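Local atomic coordinates of mandelate racemase/muconate lactonizing protein (Thermobispora bispora, PDB entry 3VC5), a protein that probably dehydrates D-glucarate to 5-dehydro-4-deoxy-D-glucarate with the aid of magnesium, as a member of the mandelate racemase/muconate lactonizing enzyme family. Residues A[169-174]-A[193-198]. Sequence-based numbering, arbitrary orientation.
Sequences FYKWAG and VAQARL
Gln-195 reaches from helix 189-203 to the backbone of Phe-169, on the way from strand 161-169 into the loop. Its CG lies anti to the backbone N (chi1 -173°) and the chain stays extended through chi2, which brings the amide alongside the N and O of Phe-169. The amide carbon CD of Gln-195 sits 3.5 Å from Phe-169 O and 4.0 Å from Phe-169 N; the amide lies nearly in one plane with these two atoms, its polar ends turned to them, while the Phe-169 ring leads away. Lys-171 comes at the same amide obliquely with its aliphatic part, Lys-171 CD lying 4.8 Å from Gln-195 CD. Bends at chi3 and chi4 then fold its ammonium back, and Lys-171 NZ donates to Trp-172 O at 2.8 Å, close to the line of that carbonyl. Asp-181, through a salt bridge, and the carbonyl of Gly-184 also hold this buried charge. With an alanine here instead of Gln-195, the Phe-169 N and O would probably lose the amide beside them and a gap would open next to the methylenes of Lys-171. Beyond the contact, the Phe-169 ring stacks on Tyr-167. This is a strand-to-helix connection of the enolase-superfamily beta/alpha barrel, with the Phe-169 ring beside Lys-211, a predicted proton acceptor, and a bound phosphate.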
loop_
_atom_site.group_PDB
_atom_site.type_symbol
_atom_site.label_atom_id
_atom_site.label_comp_id
_atom_site.label_asym_id
_atom_site.label_seq_id
_atom_site.Cartn_x
_atom_site.Cartn_y
_atom_site.Cartn_z
ATOM N N PHE A 169 3.171 -1.272 -33.322
ATOM C CA PHE A 169 4.093 -0.210 -33.663
ATOM C C PHE A 169 4.139 -0.036 -35.156
ATOM O O PHE A 169 4.156 -1.026 -35.893
ATOM C CB PHE A 169 5.521 -0.580 -33.276
ATOM C CG PHE A 169 5.798 -0.556 -31.783
ATOM C CD1 PHE A 169 5.429 -1.618 -30.969
ATOM C CD2 PHE A 169 6.459 0.528 -31.212
ATOM C CE1 PHE A 169 5.714 -1.608 -29.580
ATOM C CE2 PHE A 169 6.738 0.563 -29.815
ATOM C CZ PHE A 169 6.361 -0.490 -29.008
ATOM N N TYR A 170 4.258 1.207 -35.599
ATOM C CA TYR A 170 4.785 1.440 -36.932
ATOM C C TYR A 170 6.230 0.950 -36.937
ATOM O O TYR A 170 6.942 1.086 -35.939
ATOM C CB TYR A 170 4.715 2.918 -37.296
ATOM C CG TYR A 170 3.321 3.472 -37.367
ATOM C CD1 TYR A 170 2.516 3.249 -38.495
ATOM C CD2 TYR A 170 2.819 4.271 -36.349
ATOM C CE1 TYR A 170 1.246 3.777 -38.575
ATOM C CE2 TYR A 170 1.547 4.819 -36.429
ATOM C CZ TYR A 170 0.765 4.571 -37.552
ATOM O OH TYR A 170 -0.501 5.115 -37.642
ATOM N N LYS A 171 6.640 0.288 -38.015
ATOM C CA LYS A 171 8.005 -0.210 -38.090
ATOM C C LYS A 171 8.500 -0.366 -39.509
ATOM O O LYS A 171 7.706 -0.567 -40.432
ATOM C CB LYS A 171 8.112 -1.555 -37.359
ATOM C CG LYS A 171 7.274 -2.678 -38.027
ATOM C CD LYS A 171 7.346 -4.008 -37.254
ATOM C CE LYS A 171 8.757 -4.636 -37.288
ATOM N NZ LYS A 171 9.211 -5.022 -38.695
ATOM N N TRP A 172 9.811 -0.244 -39.685
ATOM C CA TRP A 172 10.427 -0.557 -40.969
ATOM C C TRP A 172 10.401 -2.073 -41.149
ATOM O O TRP A 172 10.134 -2.803 -40.186
ATOM C CB TRP A 172 11.858 -0.039 -41.024
ATOM C CG TRP A 172 11.958 1.435 -40.826
ATOM C CD1 TRP A 172 11.022 2.383 -41.172
ATOM C CD2 TRP A 172 13.069 2.147 -40.272
ATOM N NE1 TRP A 172 11.485 3.645 -40.838
ATOM C CE2 TRP A 172 12.741 3.527 -40.295
ATOM C CE3 TRP A 172 14.310 1.758 -39.759
ATOM C CZ2 TRP A 172 13.609 4.509 -39.816
ATOM C CZ3 TRP A 172 15.176 2.741 -39.294
ATOM C CH2 TRP A 172 14.816 4.101 -39.322
ATOM N N ALA A 173 10.695 -2.551 -42.361
ATOM C CA ALA A 173 10.696 -3.985 -42.634
ATOM C C ALA A 173 11.848 -4.658 -41.879
ATOM O O ALA A 173 11.776 -5.847 -41.537
ATOM C CB ALA A 173 10.835 -4.218 -44.117
ATOM N N GLY A 174 12.911 -3.897 -41.623
ATOM C CA GLY A 174 14.094 -4.425 -40.912
ATOM C C GLY A 174 14.998 -3.259 -40.581
ATOM O O GLY A 174 14.729 -2.126 -41.011
ATOM N N VAL A 193 -3.160 -2.744 -39.394
ATOM C CA VAL A 193 -4.186 -3.760 -39.283
ATOM C C VAL A 193 -3.583 -5.149 -39.563
ATOM O O VAL A 193 -3.920 -6.107 -38.874
ATOM C CB VAL A 193 -5.398 -3.475 -40.212
ATOM C CG1 VAL A 193 -6.350 -4.671 -40.237
ATOM C CG2 VAL A 193 -6.146 -2.244 -39.736
ATOM N N ALA A 194 -2.701 -5.270 -40.551
ATOM C CA ALA A 194 -2.121 -6.584 -40.848
ATOM C C ALA A 194 -1.284 -7.076 -39.662
ATOM O O ALA A 194 -1.317 -8.266 -39.312
ATOM C CB ALA A 194 -1.279 -6.543 -42.112
ATOM N N GLN A 195 -0.530 -6.151 -39.057
ATOM C CA GLN A 195 0.290 -6.479 -37.896
ATOM C C GLN A 195 -0.593 -6.959 -36.732
ATOM O O GLN A 195 -0.265 -7.938 -36.041
ATOM C CB GLN A 195 1.113 -5.258 -37.478
ATOM C CG GLN A 195 2.139 -5.516 -36.363
ATOM C CD GLN A 195 2.775 -4.213 -35.950
ATOM O OE1 GLN A 195 3.582 -3.631 -36.693
ATOM N NE2 GLN A 195 2.376 -3.714 -34.810
ATOM N N ALA A 196 -1.695 -6.251 -36.499
ATOM C CA ALA A 196 -2.691 -6.665 -35.516
ATOM C C ALA A 196 -3.194 -8.107 -35.768
ATOM O O ALA A 196 -3.297 -8.907 -34.829
ATOM C CB ALA A 196 -3.867 -5.696 -35.516
ATOM N N ARG A 197 -3.549 -8.416 -37.016
ATOM C CA ARG A 197 -4.031 -9.765 -37.353
ATOM C C ARG A 197 -2.980 -10.804 -36.993
ATOM O O ARG A 197 -3.297 -11.878 -36.471
ATOM C CB ARG A 197 -4.367 -9.876 -38.839
ATOM C CG ARG A 197 -5.603 -9.103 -39.253
ATOM C CD ARG A 197 -6.075 -9.535 -40.632
ATOM N NE ARG A 197 -6.931 -8.504 -41.212
ATOM C CZ ARG A 197 -8.197 -8.303 -40.854
ATOM N NH1 ARG A 197 -8.747 -9.066 -39.912
ATOM N NH2 ARG A 197 -8.910 -7.338 -41.427
ATOM N N LEU A 198 -1.729 -10.479 -37.295
ATOM C CA LEU A 198 -0.618 -11.373 -37.017
ATOM C C LEU A 198 -0.483 -11.613 -35.494
ATOM O O LEU A 198 -0.519 -12.760 -35.041
ATOM C CB LEU A 198 0.668 -10.801 -37.623
ATOM C CG LEU A 198 1.965 -11.615 -37.652
ATOM C CD1 LEU A 198 3.022 -10.933 -38.509
ATOM C CD2 LEU A 198 2.491 -11.840 -36.263
#